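PDB 4JZ6: salicylaldehyde dehydrogenase NahF from Pseudomonas putida, which probably catalyses the NAD(+)-dependent oxidation of salicylaldehyde to salicylate, a step of naphthalene degradation. Local coordinates for residues Lys358-Lys363 with Met390-Glu395; Ala145-Met150 with Ile491-Gln496. All blocks are in the same frame, centred on the assembly; numbering follows the deposited sequence.

Contact 1. Residues Lys358-Lys363 with Met390-Glu395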
ATOM      1  N   LYS A 358      33.007 -17.139  -3.493  1.00 35.95           N
ATOM      2  CA  LYS A 358      34.405 -16.727  -3.572  1.00 37.22           C
ATOM      3  C   LYS A 358      34.675 -15.523  -2.679  1.00 38.37           C
ATOM      4  O   LYS A 358      35.667 -15.493  -1.951  1.00 37.86           O
ATOM      5  CB  LYS A 358      34.809 -16.400  -5.013  1.00 42.47           C
ATOM      6  CG  LYS A 358      36.268 -15.969  -5.143  1.00 51.96           C
ATOM      7  CD  LYS A 358      36.606 -15.391  -6.518  1.00 61.80           C
ATOM      8  CE  LYS A 358      38.093 -15.031  -6.608  1.00 62.52           C
ATOM      9  NZ  LYS A 358      38.469 -14.406  -7.910  1.00 60.01           N
ATOM     10  N   ASP A 359      33.785 -14.536  -2.742  1.00 36.51           N
ATOM     11  CA  ASP A 359      33.940 -13.316  -1.958  1.00 44.87           C
ATOM     12  C   ASP A 359      34.027 -13.616  -0.467  1.00 41.10           C
ATOM     13  O   ASP A 359      34.935 -13.143   0.217  1.00 36.77           O
ATOM     14  CB  ASP A 359      32.789 -12.344  -2.229  1.00 45.02           C
ATOM     15  CG  ASP A 359      32.829 -11.132  -1.319  1.00 42.60           C
ATOM     16  OD1 ASP A 359      33.485 -10.133  -1.687  1.00 42.50           O
ATOM     17  OD2 ASP A 359      32.213 -11.183  -0.233  1.00 39.50           O
ATOM     18  N   ALA A 360      33.075 -14.403   0.026  1.00 37.56           N
ATOM     19  CA  ALA A 360      33.074 -14.836   1.417  1.00 35.78           C
ATOM     20  C   ALA A 360      34.354 -15.593   1.753  1.00 39.80           C
ATOM     21  O   ALA A 360      35.007 -15.310   2.758  1.00 41.81           O
ATOM     22  CB  ALA A 360      31.860 -15.705   1.698  1.00 33.48           C
ATOM     23  N   ILE A 361      34.714 -16.544   0.899  1.00 36.08           N
ATOM     24  CA  ILE A 361      35.865 -17.400   1.151  1.00 44.82           C
ATOM     25  C   ILE A 361      37.200 -16.633   1.146  1.00 46.16           C
ATOM     26  O   ILE A 361      38.118 -16.958   1.911  1.00 44.64           O
ATOM     27  CB  ILE A 361      35.877 -18.624   0.182  1.00 42.17           C
ATOM     28  CG1 ILE A 361      36.093 -19.908   0.971  1.00 41.18           C
ATOM     29  CG2 ILE A 361      36.910 -18.479  -0.930  1.00 43.06           C
ATOM     30  CD1 ILE A 361      35.114 -20.055   2.095  1.00 45.47           C
ATOM     31  N   ASP A 362      37.292 -15.603   0.307  1.00 46.17           N
ATOM     32  CA  ASP A 362      38.499 -14.787   0.230  1.00 47.30           C
ATOM     33  C   ASP A 362      38.616 -13.872   1.440  1.00 46.83           C
ATOM     34  O   ASP A 362      39.704 -13.393   1.756  1.00 53.81           O
ATOM     35  CB  ASP A 362      38.514 -13.949  -1.052  1.00 53.68           C
ATOM     36  CG  ASP A 362      38.780 -14.781  -2.294  1.00 64.91           C
ATOM     37  OD1 ASP A 362      39.398 -15.861  -2.176  1.00 70.24           O
ATOM     38  OD2 ASP A 362      38.379 -14.345  -3.392  1.00 67.08           O
ATOM     39  N   LYS A 363      37.492 -13.642   2.115  1.00 42.17           N
ATOM     40  CA  LYS A 363      37.446 -12.751   3.271  1.00 39.09           C
ATOM     41  C   LYS A 363      37.398 -13.500   4.597  1.00 38.34           C
ATOM     42  O   LYS A 363      36.959 -12.951   5.604  1.00 43.20           O
ATOM     43  CB  LYS A 363      36.252 -11.798   3.178  1.00 37.53           C
ATOM     44  CG  LYS A 363      36.354 -10.788   2.052  1.00 38.05           C
ATOM     45  CD  LYS A 363      35.124  -9.896   1.993  1.00 37.10           C
ATOM     46  CE  LYS A 363      35.235  -8.875   0.873  1.00 37.71           C
ATOM     47  NZ  LYS A 363      34.052  -7.980   0.813  1.00 49.87           N
ATOM     48  N   MET A 390      31.352  -9.421   4.125  1.00 49.07           N
ATOM     49  CA  MET A 390      31.139 -10.362   3.033  1.00 33.28           C
ATOM     50  C   MET A 390      29.782 -10.106   2.381  1.00 35.27           C
ATOM     51  O   MET A 390      28.802  -9.819   3.068  1.00 34.28           O
ATOM     52  CB  MET A 390      31.205 -11.796   3.554  1.00 33.00           C
ATOM     53  CG  MET A 390      32.495 -12.133   4.270  1.00 33.93           C
ATOM     54  SD  MET A 390      32.392 -13.684   5.176  1.00 47.31           S
ATOM     55  CE  MET A 390      33.887 -13.614   6.147  1.00 34.71           C
ATOM     56  N   ARG A 391      29.731 -10.196   1.055  1.00 32.54           N
ATOM     57  CA  ARG A 391      28.481 -10.002   0.328  1.00 31.73           C
ATOM     58  C   ARG A 391      27.412 -10.990   0.792  1.00 32.51           C
ATOM     59  O   ARG A 391      26.256 -10.618   0.974  1.00 35.63           O
ATOM     60  CB  ARG A 391      28.702 -10.146  -1.178  1.00 35.91           C
ATOM     61  CG  ARG A 391      29.645  -9.123  -1.789  1.00 37.43           C
ATOM     62  CD  ARG A 391      29.831  -9.394  -3.274  1.00 36.64           C
ATOM     63  NE  ARG A 391      28.545  -9.523  -3.954  1.00 36.02           N
ATOM     64  CZ  ARG A 391      28.368 -10.151  -5.112  1.00 41.42           C
ATOM     65  NH1 ARG A 391      29.399 -10.719  -5.728  1.00 50.60           N
ATOM     66  NH2 ARG A 391      27.158 -10.217  -5.654  1.00 39.13           N
ATOM     67  N   ILE A 392      27.811 -12.243   1.009  1.00 33.19           N
ATOM     68  CA  ILE A 392      26.869 -13.300   1.376  1.00 31.36           C
ATOM     69  C   ILE A 392      26.251 -13.098   2.766  1.00 30.60           C
ATOM     70  O   ILE A 392      25.257 -13.740   3.112  1.00 32.46           O
ATOM     71  CB  ILE A 392      27.511 -14.709   1.259  1.00 30.20           C
ATOM     72  CG1 ILE A 392      26.434 -15.776   1.037  1.00 29.41           C
ATOM     73  CG2 ILE A 392      28.357 -15.021   2.479  1.00 30.58           C
ATOM     74  CD1 ILE A 392      26.984 -17.132   0.658  1.00 29.89           C
ATOM     75  N   TYR A 393      26.831 -12.192   3.549  1.00 30.12           N
ATOM     76  CA  TYR A 393      26.278 -11.807   4.847  1.00 37.46           C
ATOM     77  C   TYR A 393      24.807 -11.375   4.759  1.00 38.93           C
ATOM     78  O   TYR A 393      23.998 -11.731   5.612  1.00 38.63           O
ATOM     79  CB  TYR A 393      27.129 -10.689   5.450  1.00 38.39           C
ATOM     80  CG  TYR A 393      26.721 -10.183   6.818  1.00 36.62           C
ATOM     81  CD1 TYR A 393      25.990  -9.006   6.956  1.00 34.96           C
ATOM     82  CD2 TYR A 393      27.110 -10.852   7.971  1.00 34.01           C
ATOM     83  CE1 TYR A 393      25.641  -8.523   8.204  1.00 34.93           C
ATOM     84  CE2 TYR A 393      26.767 -10.375   9.225  1.00 36.27           C
ATOM     85  CZ  TYR A 393      26.032  -9.213   9.339  1.00 37.24           C
ATOM     86  OH  TYR A 393      25.687  -8.739  10.591  1.00 36.85           O
ATOM     87  N   ASP A 394      24.449 -10.623   3.726  1.00 27.99           N
ATOM     88  CA  ASP A 394      23.070 -10.165   3.620  1.00 42.27           C
ATOM     89  C   ASP A 394      22.473 -10.313   2.221  1.00 45.81           C
ATOM     90  O   ASP A 394      21.268 -10.151   2.039  1.00 50.51           O
ATOM     91  CB  ASP A 394      22.939  -8.719   4.108  1.00 27.24           C
ATOM     92  CG  ASP A 394      21.500  -8.332   4.402  1.00 36.06           C
ATOM     93  OD1 ASP A 394      20.734  -9.213   4.858  1.00 29.70           O
ATOM     94  OD2 ASP A 394      21.131  -7.155   4.176  1.00 36.08           O
ATOM     95  N   GLU A 395      23.303 -10.616   1.230  1.00 27.61           N
ATOM     96  CA  GLU A 395      22.787 -10.853  -0.115  1.00 32.61           C
ATOM     97  C   GLU A 395      22.061 -12.196  -0.193  1.00 30.84           C
ATOM     98  O   GLU A 395      22.586 -13.223   0.237  1.00 27.06           O
ATOM     99  CB  GLU A 395      23.918 -10.806  -1.140  1.00 37.12           C
ATOM    100  CG  GLU A 395      23.786  -9.686  -2.152  1.00 42.83           C
ATOM    101  CD  GLU A 395      25.122  -9.272  -2.735  1.00 44.47           C
ATOM    102  OE1 GLU A 395      25.428  -9.695  -3.871  1.00 49.77           O
ATOM    103  OE2 GLU A 395      25.863  -8.523  -2.058  1.00 42.26           O
TER
HETATM  104  O   HOH W   1      30.436 -13.150   0.385  1.00 32.83           O
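A360 and M390 bring the two backbones together, their CA atoms 5.1 Å apart, where the last turn of helix 349-362 meets a loop whose residues 391-393 take helical backbone angles. D359 makes the polar link. Its CG stands anti to the backbone N (chi1 174°), which carries the carboxylate out to the start of that turn, and OD2 takes the backbone N-H of R391 in a nearly straight bond of 3.0 Å. The donor comes from above the carboxylate plane, not within it. OD2 also accepts from a water 2.7 Å away, and that water in turn takes the N-H of I392, so one oxygen serves two successive amides of the turn, the second through water. OD1 forms a salt bridge with K363 NZ through a weak, long hydrogen bond; NZ is held more firmly by the carbonyl of D389. The aliphatic part of R391 crosses D359 at about a right angle, CG 3.6 Å from OD2, while its guanidinium binds E395, NH2 to OE1 2.5 Å. The extended M390 slides past K363 in the opposite direction, its CG 3.9 Å from K363 CB and its CE reaching K363 O. A360 CB rests 3.7 Å from I392 CG2. I392 also touches L356 of helix 349-362, and I401 and V403 of strand 401-407, so the loop is packed between that helix and that strand.

Contact 2. Residues Ala145-Met150 with Ile491-Gln496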
ATOM      1  N   ALA A 145     -27.363  13.732  12.751  1.00 26.78           N
ATOM      2  CA  ALA A 145     -28.647  13.105  13.043  1.00 29.72           C
ATOM      3  C   ALA A 145     -29.259  12.467  11.799  1.00 31.46           C
ATOM      4  O   ALA A 145     -29.006  12.916  10.678  1.00 30.94           O
ATOM      5  CB  ALA A 145     -29.609  14.111  13.649  1.00 28.02           C
ATOM      6  N   GLU A 146     -30.060  11.424  12.015  1.00 30.15           N
ATOM      7  CA  GLU A 146     -30.797  10.746  10.949  1.00 25.95           C
ATOM      8  C   GLU A 146     -29.883  10.321   9.806  1.00 27.22           C
ATOM      9  O   GLU A 146     -30.263  10.394   8.637  1.00 24.99           O
ATOM     10  CB  GLU A 146     -31.922  11.638  10.423  1.00 26.61           C
ATOM     11  CG  GLU A 146     -32.923  12.032  11.484  1.00 27.52           C
ATOM     12  CD  GLU A 146     -34.045  12.886  10.939  1.00 35.71           C
ATOM     13  OE1 GLU A 146     -34.153  13.000   9.700  1.00 38.24           O
ATOM     14  OE2 GLU A 146     -34.823  13.443  11.746  1.00 36.17           O
ATOM     15  N   THR A 147     -28.679   9.876  10.152  1.00 24.61           N
ATOM     16  CA  THR A 147     -27.678   9.537   9.150  1.00 24.05           C
ATOM     17  C   THR A 147     -27.051   8.178   9.415  1.00 24.31           C
ATOM     18  O   THR A 147     -26.671   7.867  10.541  1.00 32.27           O
ATOM     19  CB  THR A 147     -26.547  10.582   9.127  1.00 26.24           C
ATOM     20  OG1 THR A 147     -27.098  11.887   8.912  1.00 29.92           O
ATOM     21  CG2 THR A 147     -25.549  10.273   8.031  1.00 23.36           C
ATOM     22  N   LEU A 148     -26.936   7.367   8.374  1.00 22.67           N
ATOM     23  CA  LEU A 148     -26.153   6.148   8.474  1.00 26.29           C
ATOM     24  C   LEU A 148     -24.771   6.398   7.919  1.00 21.63           C
ATOM     25  O   LEU A 148     -24.630   6.864   6.791  1.00 24.58           O
ATOM     26  CB  LEU A 148     -26.815   5.022   7.694  1.00 29.83           C
ATOM     27  CG  LEU A 148     -27.341   3.868   8.530  1.00 31.20           C
ATOM     28  CD1 LEU A 148     -27.851   4.415   9.840  1.00 28.39           C
ATOM     29  CD2 LEU A 148     -28.438   3.139   7.769  1.00 29.82           C
ATOM     30  N   SER A 149     -23.752   6.110   8.718  1.00 21.43           N
ATOM     31  CA  SER A 149     -22.385   6.129   8.216  1.00 21.02           C
ATOM     32  C   SER A 149     -21.840   4.711   8.235  1.00 22.00           C
ATOM     33  O   SER A 149     -21.992   3.995   9.225  1.00 20.46           O
ATOM     34  CB  SER A 149     -21.496   7.060   9.036  1.00 21.33           C
ATOM     35  OG  SER A 149     -20.180   7.078   8.512  1.00 21.00           O
ATOM     36  N   MET A 150     -21.208   4.305   7.141  1.00 20.01           N
ATOM     37  CA  MET A 150     -20.746   2.936   7.016  1.00 19.51           C
ATOM     38  C   MET A 150     -19.588   2.826   6.040  1.00 20.22           C
ATOM     39  O   MET A 150     -19.343   3.740   5.251  1.00 19.30           O
ATOM     40  CB  MET A 150     -21.889   2.039   6.540  1.00 23.27           C
ATOM     41  CG  MET A 150     -22.286   2.288   5.087  1.00 22.03           C
ATOM     42  SD  MET A 150     -23.823   1.474   4.604  1.00 20.02           S
ATOM     43  CE  MET A 150     -25.043   2.452   5.486  1.00 20.22           C
ATOM     44  N   ILE A 491     -25.811   7.897   4.388  1.00 21.97           N
ATOM     45  CA  ILE A 491     -27.186   8.084   3.948  1.00 24.08           C
ATOM     46  C   ILE A 491     -27.810   9.161   4.824  1.00 27.85           C
ATOM     47  O   ILE A 491     -28.019   8.961   6.019  1.00 33.79           O
ATOM     48  CB  ILE A 491     -28.000   6.779   4.036  1.00 22.18           C
ATOM     49  CG1 ILE A 491     -27.272   5.646   3.309  1.00 21.55           C
ATOM     50  CG2 ILE A 491     -29.382   6.980   3.435  1.00 22.66           C
ATOM     51  CD1 ILE A 491     -27.991   4.334   3.379  1.00 21.40           C
ATOM     52  N   GLU A 492     -28.098  10.310   4.224  1.00 30.94           N
ATOM     53  CA  GLU A 492     -28.393  11.506   4.998  1.00 24.24           C
ATOM     54  C   GLU A 492     -29.821  11.973   4.775  1.00 24.88           C
ATOM     55  O   GLU A 492     -30.434  11.637   3.761  1.00 24.84           O
ATOM     56  CB  GLU A 492     -27.392  12.604   4.631  1.00 24.44           C
ATOM     57  CG  GLU A 492     -25.940  12.149   4.751  1.00 29.29           C
ATOM     58  CD  GLU A 492     -24.956  13.160   4.193  1.00 31.86           C
ATOM     59  OE1 GLU A 492     -25.284  14.367   4.198  1.00 24.79           O
ATOM     60  OE2 GLU A 492     -23.862  12.749   3.741  1.00 23.61           O
ATOM     61  N   PRO A 493     -30.368  12.736   5.741  1.00 25.54           N
ATOM     62  CA  PRO A 493     -31.723  13.268   5.590  1.00 26.25           C
ATOM     63  C   PRO A 493     -31.777  14.296   4.472  1.00 26.64           C
ATOM     64  O   PRO A 493     -30.746  14.855   4.111  1.00 26.54           O
ATOM     65  CB  PRO A 493     -31.985  13.939   6.945  1.00 26.90           C
ATOM     66  CG  PRO A 493     -30.644  14.235   7.495  1.00 26.67           C
ATOM     67  CD  PRO A 493     -29.777  13.114   7.037  1.00 25.73           C
ATOM     68  N   PHE A 494     -32.960  14.530   3.917  1.00 27.14           N
ATOM     69  CA  PHE A 494     -33.096  15.535   2.878  1.00 31.28           C
ATOM     70  C   PHE A 494     -32.807  16.917   3.458  1.00 29.03           C
ATOM     71  O   PHE A 494     -32.011  17.678   2.907  1.00 28.46           O
ATOM     72  CB  PHE A 494     -34.487  15.482   2.245  1.00 28.10           C
ATOM     73  CG  PHE A 494     -34.843  14.134   1.677  1.00 32.12           C
ATOM     74  CD1 PHE A 494     -34.067  13.556   0.688  1.00 26.93           C
ATOM     75  CD2 PHE A 494     -35.956  13.447   2.128  1.00 34.64           C
ATOM     76  CE1 PHE A 494     -34.390  12.323   0.169  1.00 26.50           C
ATOM     77  CE2 PHE A 494     -36.284  12.215   1.606  1.00 27.28           C
ATOM     78  CZ  PHE A 494     -35.500  11.653   0.626  1.00 26.73           C
ATOM     79  N   GLU A 495     -33.431  17.222   4.590  1.00 29.45           N
ATOM     80  CA  GLU A 495     -33.251  18.512   5.242  1.00 33.40           C
ATOM     81  C   GLU A 495     -32.058  18.514   6.194  1.00 29.35           C
ATOM     82  O   GLU A 495     -32.055  17.804   7.198  1.00 48.22           O
ATOM     83  CB  GLU A 495     -34.525  18.906   5.994  1.00 41.67           C
ATOM     84  CG  GLU A 495     -35.068  20.279   5.628  1.00 58.84           C
ATOM     85  CD  GLU A 495     -34.187  21.415   6.132  1.00 75.62           C
ATOM     86  OE1 GLU A 495     -33.919  21.470   7.353  1.00 81.09           O
ATOM     87  OE2 GLU A 495     -33.763  22.253   5.306  1.00 79.94           O
ATOM     88  N   GLN A 496     -31.043  19.307   5.864  1.00 29.47           N
ATOM     89  CA  GLN A 496     -29.932  19.565   6.781  1.00 38.25           C
ATOM     90  C   GLN A 496     -29.394  20.999   6.628  1.00 40.64           C
ATOM     91  O   GLN A 496     -29.647  21.663   5.623  1.00 41.22           O
ATOM     92  CB  GLN A 496     -28.819  18.518   6.628  1.00 28.41           C
ATOM     93  CG  GLN A 496     -28.357  18.272   5.204  1.00 33.49           C
ATOM     94  CD  GLN A 496     -27.381  17.101   5.095  1.00 32.20           C
ATOM     95  OE1 GLN A 496     -26.219  17.199   5.499  1.00 26.77           O
ATOM     96  NE2 GLN A 496     -27.854  15.990   4.546  1.00 26.35           N
TER
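L148 and I491 form an antiparallel, hydrogen-bonded pair in the three-stranded sheet that projects from the body of this aldehyde dehydrogenase, as the oligomerisation arm of the family does. L148 N gives to I491 O at 3.0 Å, and I491 N returns a bond to L148 O at 2.9 Å. L148 CB lies beside I491 CB on the same face, and M150, bent at chi3, brings its CE to 4.1 Å from I491 CD1. Beyond the pair the strands give way to loop, but contact continues: T147 CA points its hydrogen at I491 O, P493 CD sits 3.2 Å from E146 O, and the E146 side chain crosses the ring at a slant, OE1 3.6 Å from P493 CB. T147 holds CG2 anti to its own N and OG1 beside it (chi1 -56°), which puts CG2 alongside E492 CG and OG1 near P493 CD; OG1 donates to A145 O at 2.8 Å, from above the carbonyl plane. With a valine here that bond would be lost, and the turn before the strand would probably be freer to move. Farther out, T490 and Q456 of the second subunit bond E492 OE2, K144 makes a salt bridge to OE1, and a strand of that subunit pairs in parallel with I491, extending the sheet across the dimer interface. Q496 NE2 is held twice, 3.1 Å from P493 O and equally far from E492 OE1, which it meets on the anti lone pair.

Contacts 1 and 2 lie on opposite sides of the chain's centre, their own centres about 64 Å apart and their nearest atoms about 42 Å apart, so neither touches the other. In sequence, contact 1 is nested within the long loop that contact 2 closes. Contact 1 joins a helix end to a loop at the edge of the domain built on the seven-stranded sheet, with no other chain touching it; contact 2 sits far out on the arm, its centre about 45 Å from the chain's centre, where the second subunit continues the sheet. Both are away from the salicylaldehyde pockets, one including C301 and Y463, and from E267, the predicted active-site residue.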